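Local coordinates for putative heme binding protein (PDB 6EU8) that probably binds heme as a member of the HmuY-like family of Tannerella forsythia, and is in its heme-free form, at residues K135-P138 against V139-T142; T37-F41 against S42-V46; K181-K184 against G185-S188. One frame throughout, in Å; residues are numbered along the deposited sequence.

Contact 1: residues K135-P138 against V139-T142; sequences KVNP and VLKT
Val139 meets Asn137 at its backbone nitrogen and at CB. Val139 N gives Asn137 OD1 a weak hydrogen bond of 3.1 Å, bent to 130° at the hydrogen, while Val139 CB lies 3.4 Å from that same oxygen. The valine side chain packs on Lys105 and Phe160, a place for a compact branched residue. Leu140 supplies the straighter partner: its N lies 3.0 Å from Asn137 OD1, with 166° at the hydrogen, in the plane of the amide and on a lone pair. Asn137 can do this because its CG stands anti to its own backbone N (chi1 -169°), which sets the amide beside the carbonyl carbon, where OD1 faces the N-H groups of Val139 and Leu140. The Leu140 chain runs alongside, CD1 reaching Asn137 CB at 4.0 Å, and its branched end fits the buried surroundings of Ile78, Ala85 and Val162. The weak bond from Val139 N closes an Asx turn, and the straighter one from Leu140 N reinforces it, as strand 127-136 gives way to the 3-10 segment. Asparagine suits this place doubly: ND2 binds Asp107 and the carbonyl of Lys105, so the two ends of the amide have different tasks and its rotation is fixed. Proline suits the next place, where Pro138, having no N-H to satisfy, stiffens the start of the turn. Lys141 N then bonds to Asn137 O at 3.1 Å, adding a backbone link to the side-chain ones. Its CB rests 3.6 Å from that oxygen, and the long chain leads away from Asn137 and Pro138, as befits an exposed lysine. Thr142 OG1 donates to Val139 O at 2.8 Å, nearly in line with the carbonyl, which also accepts Thr142 N. Thr142 CG2 sits 3.8 Å from Pro138 O.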
ATOM      1  N   LYS A 135      -8.095   5.311   2.147  1.00 21.63           N
ATOM      2  CA  LYS A 135      -7.706   4.478   3.294  1.00 22.60           C
ATOM      3  C   LYS A 135      -6.239   4.082   3.157  1.00 21.98           C
ATOM      4  O   LYS A 135      -5.824   3.618   2.092  1.00 22.49           O
ATOM      5  CB  LYS A 135      -8.579   3.202   3.382  1.00 25.77           C
ATOM      6  CG  LYS A 135     -10.041   3.483   3.665  1.00 28.53           C
ATOM      7  CD  LYS A 135     -10.902   2.218   3.652  1.00 34.56           C
ATOM      8  CE  LYS A 135     -12.356   2.539   3.972  1.00 40.33           C
ATOM      9  NZ  LYS A 135     -13.295   1.848   3.044  1.00 45.28           N
ATOM     10  N   VAL A 136      -5.468   4.259   4.241  1.00 21.75           N
ATOM     11  CA  VAL A 136      -4.052   3.931   4.308  1.00 21.89           C
ATOM     12  C   VAL A 136      -3.760   3.324   5.687  1.00 21.57           C
ATOM     13  O   VAL A 136      -4.363   3.738   6.681  1.00 23.47           O
ATOM     14  CB  VAL A 136      -3.131   5.168   4.059  1.00 22.95           C
ATOM     15  CG1 VAL A 136      -3.403   5.749   2.669  1.00 23.90           C
ATOM     16  CG2 VAL A 136      -3.311   6.253   5.122  1.00 23.95           C
ATOM     17  N   ASN A 137      -2.816   2.409   5.771  1.00 21.77           N
ATOM     18  CA  ASN A 137      -2.444   1.832   7.067  1.00 20.97           C
ATOM     19  C   ASN A 137      -1.280   2.614   7.673  1.00 22.62           C
ATOM     20  O   ASN A 137      -0.225   2.743   7.019  1.00 21.61           O
ATOM     21  CB  ASN A 137      -2.070   0.365   6.927  1.00 21.53           C
ATOM     22  CG  ASN A 137      -1.952  -0.300   8.287  1.00 22.78           C
ATOM     23  OD1 ASN A 137      -0.917  -0.260   8.924  1.00 22.46           O
ATOM     24  ND2 ASN A 137      -3.066  -0.834   8.758  1.00 23.38           N
ATOM     25  N   PRO A 138      -1.446   3.157   8.905  1.00 23.41           N
ATOM     26  CA  PRO A 138      -0.413   4.028   9.485  1.00 24.04           C
ATOM     27  C   PRO A 138       0.845   3.284   9.971  1.00 23.56           C
ATOM     28  O   PRO A 138       1.885   3.921  10.148  1.00 25.23           O
ATOM     29  CB  PRO A 138      -1.148   4.687  10.657  1.00 25.18           C
ATOM     30  CG  PRO A 138      -2.163   3.692  11.052  1.00 25.23           C
ATOM     31  CD  PRO A 138      -2.615   3.042   9.791  1.00 24.42           C
ATOM     32  N   VAL A 139       0.749   1.967  10.217  1.00 22.23           N
ATOM     33  CA  VAL A 139       1.907   1.136  10.533  1.00 23.36           C
ATOM     34  C   VAL A 139       2.679   0.788   9.236  1.00 23.50           C
ATOM     35  O   VAL A 139       3.888   1.028   9.141  1.00 22.76           O
ATOM     36  CB  VAL A 139       1.518  -0.144  11.348  1.00 23.52           C
ATOM     37  CG1 VAL A 139       2.677  -1.145  11.424  1.00 23.76           C
ATOM     38  CG2 VAL A 139       1.037   0.262  12.749  1.00 25.84           C
ATOM     39  N   LEU A 140       1.984   0.283   8.223  1.00 20.91           N
ATOM     40  CA  LEU A 140       2.670  -0.096   6.991  1.00 21.38           C
ATOM     41  C   LEU A 140       3.320   1.101   6.300  1.00 21.02           C
ATOM     42  O   LEU A 140       4.299   0.911   5.618  1.00 21.78           O
ATOM     43  CB  LEU A 140       1.747  -0.871   6.056  1.00 20.74           C
ATOM     44  CG  LEU A 140       1.272  -2.224   6.622  1.00 22.93           C
ATOM     45  CD1 LEU A 140       0.153  -2.815   5.769  1.00 23.22           C
ATOM     46  CD2 LEU A 140       2.430  -3.185   6.777  1.00 25.11           C
ATOM     47  N   LYS A 141       2.815   2.306   6.531  1.00 20.76           N
ATOM     48  CA  LYS A 141       3.414   3.541   5.930  1.00 21.98           C
ATOM     49  C   LYS A 141       4.872   3.694   6.326  1.00 22.27           C
ATOM     50  O   LYS A 141       5.690   4.232   5.553  1.00 23.07           O
ATOM     51  CB  LYS A 141       2.628   4.766   6.391  1.00 24.21           C
ATOM     52  CG  LYS A 141       2.977   6.098   5.714  1.00 27.65           C
ATOM     53  CD  LYS A 141       2.288   7.265   6.429  1.00 33.04           C
ATOM     54  CE  LYS A 141       2.909   8.610   6.097  1.00 37.38           C
ATOM     55  NZ  LYS A 141       2.321   9.183   4.871  1.00 39.29           N
ATOM     56  N   THR A 142       5.221   3.196   7.503  1.00 23.23           N
ATOM     57  CA  THR A 142       6.602   3.277   7.988  1.00 21.52           C
ATOM     58  C   THR A 142       7.626   2.388   7.276  1.00 21.58           C
ATOM     59  O   THR A 142       8.819   2.425   7.634  1.00 23.30           O
ATOM     60  CB  THR A 142       6.692   3.053   9.507  1.00 22.23           C
ATOM     61  OG1 THR A 142       6.505   1.668   9.844  1.00 22.93           O
ATOM     62  CG2 THR A 142       5.701   3.944  10.247  1.00 22.82           C
TER

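Contact 2: residues T37-F41 against S42-V46; sequences THRDF and SEWHV
Arg39 lays its guanidinium flat over the indole of Trp44, with CZ 3.6 Å from the centroid of the six-membered ring and the planes 18° apart. This is a cation-pi stack, and Arg39 NH2 comes within 3.3 Å of Trp44 CZ3. CG lies anti to the backbone N and the chain stays extended to NE, giving arginine the length to reach the ring while its N-H groups point outward at the edge. There NH2 meets a water at 2.9 Å, and NH1 holds a second water weakly; both waters also lie within hydrogen-bonding distance of Ser42 O.

Asp40, its CG anti to the backbone N, turns its carboxylate toward Ser42 and Trp44 and gathers three donors on OD1. Ser42 OG donates to the syn lone pair of Asp40 OD1 at 2.7 Å. Ser42 N reaches Asp40 OD1 at 3.0 Å from above the carboxylate plane, closing an Asx turn. Trp44 NE1 reaches Asp40 OD1 at 3.0 Å on the anti side but well out of the carboxylate plane (33°), while the oxygen itself lies close to the plane of the indole. A small serine can offer both its hydroxyl and its N-H here.

The Phe41 side chain points away and packs on Tyr27 of strand 24-28, where a large apolar group fits. With three donors on OD1 and Trp25 NE1 on OD2, the buried carboxylate is probably kept ionised.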
ATOM      1  N   THR A  37      -5.217  -3.893 -11.127  1.00 28.49           N
ATOM      2  CA  THR A  37      -4.957  -2.469 -11.028  1.00 29.23           C
ATOM      3  C   THR A  37      -6.219  -1.686 -11.457  1.00 30.29           C
ATOM      4  O   THR A  37      -6.761  -1.930 -12.548  1.00 31.10           O
ATOM      5  CB  THR A  37      -3.721  -2.055 -11.852  1.00 31.22           C
ATOM      6  OG1 THR A  37      -2.562  -2.777 -11.387  1.00 32.08           O
ATOM      7  CG2 THR A  37      -3.446  -0.564 -11.768  1.00 29.31           C
ATOM      8  N   HIS A  38      -6.691  -0.750 -10.621  1.00 28.10           N
ATOM      9  CA  HIS A  38      -7.862   0.081 -10.951  1.00 26.40           C
ATOM     10  C   HIS A  38      -7.640   1.525 -10.516  1.00 24.82           C
ATOM     11  O   HIS A  38      -6.989   1.781  -9.497  1.00 24.45           O
ATOM     12  CB  HIS A  38      -9.114  -0.380 -10.221  1.00 26.67           C
ATOM     13  CG  HIS A  38      -9.542  -1.776 -10.554  1.00 29.59           C
ATOM     14  ND1 HIS A  38     -10.363  -2.059 -11.625  1.00 33.18           N
ATOM     15  CD2 HIS A  38      -9.242  -2.960  -9.978  1.00 30.36           C
ATOM     16  CE1 HIS A  38     -10.574  -3.364 -11.675  1.00 32.12           C
ATOM     17  NE2 HIS A  38      -9.900  -3.937 -10.693  1.00 33.43           N
ATOM     18  N   ARG A  39      -8.182   2.462 -11.282  1.00 24.37           N
ATOM     19  CA  ARG A  39      -8.199   3.878 -10.925  1.00 22.45           C
ATOM     20  C   ARG A  39      -8.927   4.085  -9.588  1.00 22.47           C
ATOM     21  O   ARG A  39      -9.972   3.470  -9.342  1.00 22.30           O
ATOM     22  CB  ARG A  39      -8.904   4.687 -12.039  1.00 24.03           C
ATOM     23  CG  ARG A  39      -8.989   6.194 -11.827  1.00 24.81           C
ATOM     24  CD  ARG A  39      -9.741   6.860 -12.991  1.00 25.54           C
ATOM     25  NE  ARG A  39      -9.935   8.305 -12.872  1.00 26.59           N
ATOM     26  CZ  ARG A  39     -10.818   8.902 -12.082  1.00 24.22           C
ATOM     27  NH1 ARG A  39     -11.594   8.173 -11.310  1.00 23.75           N
ATOM     28  NH2 ARG A  39     -10.910  10.230 -12.053  1.00 24.73           N
ATOM     29  N   ASP A  40      -8.348   4.904  -8.713  1.00 21.54           N
ATOM     30  CA  ASP A  40      -8.969   5.276  -7.420  1.00 20.56           C
ATOM     31  C   ASP A  40     -10.445   5.635  -7.598  1.00 20.46           C
ATOM     32  O   ASP A  40     -10.782   6.360  -8.544  1.00 21.29           O
ATOM     33  CB  ASP A  40      -8.144   6.403  -6.761  1.00 20.40           C
ATOM     34  CG  ASP A  40      -8.739   6.900  -5.457  1.00 21.24           C
ATOM     35  OD1 ASP A  40      -9.704   7.686  -5.521  1.00 21.22           O
ATOM     36  OD2 ASP A  40      -8.229   6.499  -4.368  1.00 22.87           O
ATOM     37  N   PHE A  41     -11.308   5.122  -6.694  1.00 21.35           N
ATOM     38  CA  PHE A  41     -12.788   5.217  -6.796  1.00 21.78           C
ATOM     39  C   PHE A  41     -13.450   6.415  -6.098  1.00 22.99           C
ATOM     40  O   PHE A  41     -14.687   6.551  -6.130  1.00 24.48           O
ATOM     41  CB  PHE A  41     -13.459   3.890  -6.274  1.00 23.56           C
ATOM     42  CG  PHE A  41     -12.957   2.623  -6.953  1.00 23.75           C
ATOM     43  CD1 PHE A  41     -13.128   2.431  -8.315  1.00 25.44           C
ATOM     44  CD2 PHE A  41     -12.315   1.625  -6.240  1.00 24.99           C
ATOM     45  CE1 PHE A  41     -12.686   1.269  -8.945  1.00 25.31           C
ATOM     46  CE2 PHE A  41     -11.832   0.469  -6.874  1.00 24.94           C
ATOM     47  CZ  PHE A  41     -12.014   0.310  -8.238  1.00 26.08           C
ATOM     48  N   SER A  42     -12.668   7.325  -5.502  1.00 20.18           N
ATOM     49  CA  SER A  42     -13.235   8.451  -4.778  1.00 20.37           C
ATOM     50  C   SER A  42     -13.605   9.622  -5.723  1.00 19.34           C
ATOM     51  O   SER A  42     -13.203   9.638  -6.883  1.00 21.13           O
ATOM     52  CB  SER A  42     -12.268   8.897  -3.680  1.00 21.09           C
ATOM     53  OG  SER A  42     -11.139   9.559  -4.199  1.00 21.84           O
ATOM     54  N   GLU A  43     -14.358  10.592  -5.204  1.00 20.58           N
ATOM     55  CA  GLU A  43     -14.512  11.860  -5.907  1.00 20.97           C
ATOM     56  C   GLU A  43     -13.156  12.612  -5.782  1.00 21.17           C
ATOM     57  O   GLU A  43     -12.620  12.738  -4.693  1.00 23.07           O
ATOM     58  CB  GLU A  43     -15.667  12.707  -5.353  1.00 22.29           C
ATOM     59  CG  GLU A  43     -15.839  14.005  -6.113  1.00 23.44           C
ATOM     60  CD  GLU A  43     -17.040  14.790  -5.640  1.00 25.18           C
ATOM     61  OE1 GLU A  43     -16.925  15.552  -4.645  1.00 25.25           O
ATOM     62  OE2 GLU A  43     -18.116  14.576  -6.266  1.00 28.56           O
ATOM     63  N   TRP A  44     -12.598  13.047  -6.912  1.00 22.33           N
ATOM     64  CA  TRP A  44     -11.278  13.723  -6.857  1.00 22.11           C
ATOM     65  C   TRP A  44     -11.471  15.227  -6.763  1.00 23.47           C
ATOM     66  O   TRP A  44     -12.426  15.780  -7.329  1.00 22.65           O
ATOM     67  CB  TRP A  44     -10.442  13.368  -8.051  1.00 22.41           C
ATOM     68  CG  TRP A  44      -9.952  11.928  -8.132  1.00 22.30           C
ATOM     69  CD1 TRP A  44     -10.251  10.885  -7.283  1.00 21.90           C
ATOM     70  CD2 TRP A  44      -9.154  11.372  -9.174  1.00 22.07           C
ATOM     71  NE1 TRP A  44      -9.637   9.732  -7.724  1.00 21.22           N
ATOM     72  CE2 TRP A  44      -8.949  10.001  -8.876  1.00 23.23           C
ATOM     73  CE3 TRP A  44      -8.547  11.917 -10.314  1.00 24.58           C
ATOM     74  CZ2 TRP A  44      -8.198   9.148  -9.713  1.00 23.43           C
ATOM     75  CZ3 TRP A  44      -7.812  11.082 -11.142  1.00 24.26           C
ATOM     76  CH2 TRP A  44      -7.610   9.725 -10.825  1.00 25.38           C
ATOM     77  N   HIS A  45     -10.568  15.874  -6.031  1.00 23.03           N
ATOM     78  CA  HIS A  45     -10.709  17.278  -5.679  1.00 23.20           C
ATOM     79  C   HIS A  45      -9.454  18.028  -6.124  1.00 23.43           C
ATOM     80  O   HIS A  45      -8.323  17.673  -5.712  1.00 24.04           O
ATOM     81  CB  HIS A  45     -10.988  17.445  -4.190  1.00 23.48           C
ATOM     82  CG  HIS A  45     -12.341  16.912  -3.780  1.00 22.45           C
ATOM     83  ND1 HIS A  45     -12.618  16.480  -2.512  1.00 23.66           N
ATOM     84  CD2 HIS A  45     -13.493  16.795  -4.484  1.00 23.12           C
ATOM     85  CE1 HIS A  45     -13.879  16.070  -2.451  1.00 24.61           C
ATOM     86  NE2 HIS A  45     -14.428  16.242  -3.640  1.00 23.36           N
ATOM     87  N   VAL A  46      -9.676  19.022  -7.003  1.00 24.58           N
ATOM     88  CA  VAL A  46      -8.570  19.880  -7.517  1.00 25.23           C
ATOM     89  C   VAL A  46      -8.371  21.006  -6.524  1.00 27.43           C
ATOM     90  O   VAL A  46      -9.305  21.753  -6.202  1.00 25.83           O
ATOM     91  CB  VAL A  46      -8.881  20.411  -8.926  1.00 26.25           C
ATOM     92  CG1 VAL A  46      -7.782  21.351  -9.442  1.00 28.95           C
ATOM     93  CG2 VAL A  46      -9.071  19.285  -9.905  1.00 26.67           C
TER
HETATM   94  O   HOH W   1     -13.160   7.833  -8.907  1.00 22.61           O
HETATM   95  O   HOH W   2     -12.596  10.907  -9.764  1.00 23.92           O

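Contact 3: residues K181-K184 against G185-S188; sequences KQEK and GHVS
Glu183 reaches the edge of the His186 imidazole, and every side-chain carbon approaches that ring. CB lies 4.0 Å from His186 CD2. CG, anti to the backbone N (chi1 -178°), continues an extended chain, with 4.1 Å to His186 NE2. CD closes to 3.6 Å from NE2, and at the tip OE1 accepts the N-H of His186 NE2 at 2.9 Å, with 161° at the hydrogen. The oxygen lies in the imidazole plane, yet the donor comes from well above the carboxylate plane, 64° out of it, and the carboxylate and the ring are turned steeply against each other. The carbonyl Glu183 O sits at the same ring edge, 3.4 Å from His186 CD2. A long glutamate suits an exposed loop end from which it must reach a histidine three residues on. Between them Lys184 sends its amine the other way, to Asn147 and a malonate ion probably taken up from the crystallisation liquor. Gly185 takes a positive phi at which a CB would press on Lys184 O. The His-carboxylate pair thus spans the point where the loop of an antiparallel beta-hairpin, 169-178 with 184-194, enters its second strand.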
ATOM      1  N   LYS A 181      16.590   0.880 -12.892  1.00 34.17           N
ATOM      2  CA  LYS A 181      16.876   2.245 -13.388  1.00 35.25           C
ATOM      3  C   LYS A 181      16.553   3.342 -12.357  1.00 32.30           C
ATOM      4  O   LYS A 181      16.486   4.526 -12.700  1.00 30.09           O
ATOM      5  CB  LYS A 181      16.115   2.504 -14.697  1.00 39.84           C
ATOM      6  CG  LYS A 181      16.628   1.696 -15.890  1.00 46.70           C
ATOM      7  CD  LYS A 181      16.521   2.480 -17.196  1.00 54.16           C
ATOM      8  CE  LYS A 181      15.108   2.480 -17.759  1.00 60.10           C
ATOM      9  NZ  LYS A 181      14.828   1.252 -18.564  1.00 64.05           N
ATOM     10  N   GLN A 182      16.330   2.926 -11.106  1.00 30.30           N
ATOM     11  CA  GLN A 182      16.080   3.822  -9.986  0.50 28.09           C
ATOM     12  C   GLN A 182      14.789   4.664 -10.157  1.00 27.52           C
ATOM     13  O   GLN A 182      14.661   5.739  -9.565  1.00 28.52           O
ATOM     14  CB  GLN A 182      17.336   4.665  -9.664  0.50 29.12           C
ATOM     15  CG  GLN A 182      18.507   3.854  -9.078  0.50 27.95           C
ATOM     16  CD  GLN A 182      19.178   2.896 -10.060  0.50 28.29           C
ATOM     17  OE1 GLN A 182      19.327   1.705  -9.788  0.50 29.16           O
ATOM     18  NE2 GLN A 182      19.560   3.401 -11.204  0.50 27.96           N
ATOM     19  N   GLU A 183      13.827   4.146 -10.920  1.00 27.88           N
ATOM     20  CA  GLU A 183      12.492   4.799 -11.049  1.00 25.57           C
ATOM     21  C   GLU A 183      11.665   4.477  -9.784  1.00 26.51           C
ATOM     22  O   GLU A 183      11.478   3.300  -9.458  1.00 26.10           O
ATOM     23  CB  GLU A 183      11.735   4.355 -12.300  1.00 26.07           C
ATOM     24  CG  GLU A 183      10.389   5.068 -12.457  1.00 29.49           C
ATOM     25  CD  GLU A 183       9.531   4.599 -13.613  1.00 30.92           C
ATOM     26  OE1 GLU A 183       9.728   3.490 -14.138  1.00 31.26           O
ATOM     27  OE2 GLU A 183       8.571   5.326 -13.928  1.00 33.92           O
ATOM     28  N   LYS A 184      11.238   5.517  -9.064  1.00 24.20           N
ATOM     29  CA  LYS A 184      10.439   5.327  -7.823  1.00 24.92           C
ATOM     30  C   LYS A 184       9.050   4.769  -8.108  1.00 25.20           C
ATOM     31  O   LYS A 184       8.392   5.149  -9.068  1.00 25.31           O
ATOM     32  CB  LYS A 184      10.293   6.643  -7.037  1.00 23.63           C
ATOM     33  CG  LYS A 184      11.576   7.232  -6.518  1.00 25.25           C
ATOM     34  CD  LYS A 184      11.316   8.418  -5.601  1.00 24.71           C
ATOM     35  CE  LYS A 184      12.627   9.044  -5.162  1.00 25.66           C
ATOM     36  NZ  LYS A 184      12.500  10.102  -4.144  1.00 25.25           N
ATOM     37  N   GLY A 185       8.571   3.877  -7.225  1.00 24.29           N
ATOM     38  CA  GLY A 185       7.200   3.328  -7.310  1.00 25.12           C
ATOM     39  C   GLY A 185       7.085   1.874  -7.742  1.00 24.93           C
ATOM     40  O   GLY A 185       5.972   1.342  -7.845  1.00 24.72           O
ATOM     41  N   HIS A 186       8.229   1.225  -7.990  1.00 24.35           N
ATOM     42  CA  HIS A 186       8.287  -0.209  -8.252  1.00 24.94           C
ATOM     43  C   HIS A 186       8.597  -0.842  -6.911  1.00 25.72           C
ATOM     44  O   HIS A 186       9.743  -0.802  -6.419  1.00 25.63           O
ATOM     45  CB  HIS A 186       9.320  -0.548  -9.327  1.00 25.63           C
ATOM     46  CG  HIS A 186       9.020   0.047 -10.666  1.00 26.13           C
ATOM     47  ND1 HIS A 186       8.204  -0.570 -11.597  1.00 26.74           N
ATOM     48  CD2 HIS A 186       9.458   1.188 -11.251  1.00 24.73           C
ATOM     49  CE1 HIS A 186       8.134   0.184 -12.680  1.00 28.29           C
ATOM     50  NE2 HIS A 186       8.860   1.266 -12.485  1.00 25.86           N
ATOM     51  N   VAL A 187       7.547  -1.383  -6.271  1.00 23.81           N
ATOM     52  CA  VAL A 187       7.612  -1.843  -4.894  1.00 24.07           C
ATOM     53  C   VAL A 187       7.785  -3.351  -4.853  1.00 25.65           C
ATOM     54  O   VAL A 187       6.912  -4.071  -5.359  1.00 25.33           O
ATOM     55  CB  VAL A 187       6.331  -1.415  -4.135  1.00 24.14           C
ATOM     56  CG1 VAL A 187       6.333  -1.936  -2.706  1.00 24.31           C
ATOM     57  CG2 VAL A 187       6.178   0.103  -4.163  1.00 22.35           C
ATOM     58  N   SER A 188       8.895  -3.820  -4.272  1.00 24.69           N
ATOM     59  CA  SER A 188       9.187  -5.285  -4.130  1.00 25.98           C
ATOM     60  C   SER A 188       9.195  -5.716  -2.671  1.00 26.11           C
ATOM     61  O   SER A 188       9.661  -4.967  -1.810  1.00 24.25           O
ATOM     62  CB  SER A 188      10.525  -5.651  -4.799  1.00 26.21           C
ATOM     63  OG  SER A 188      10.509  -5.408  -6.185  1.00 28.34           O
TER

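Overall arrangement
Along the chain the order is contact 2, contact 1, contact 3, each closed before the next opens, and all in the HmuY-like part of the chain. Their centres stand about 19 Å apart for contacts 1 and 2 and for contacts 1 and 3, and about 22 Å for contacts 2 and 3; none touches another. All three reach the large antiparallel sheet: contact 2 leads into strand 44-48, contact 1 leaves its neighbour 127-136, and contact 3 enters 184-194. Contact 2 also links the smaller four-stranded sheet, through strand 35-39, to the large one. The three turns therefore shape connections between strands of a predominantly beta protein.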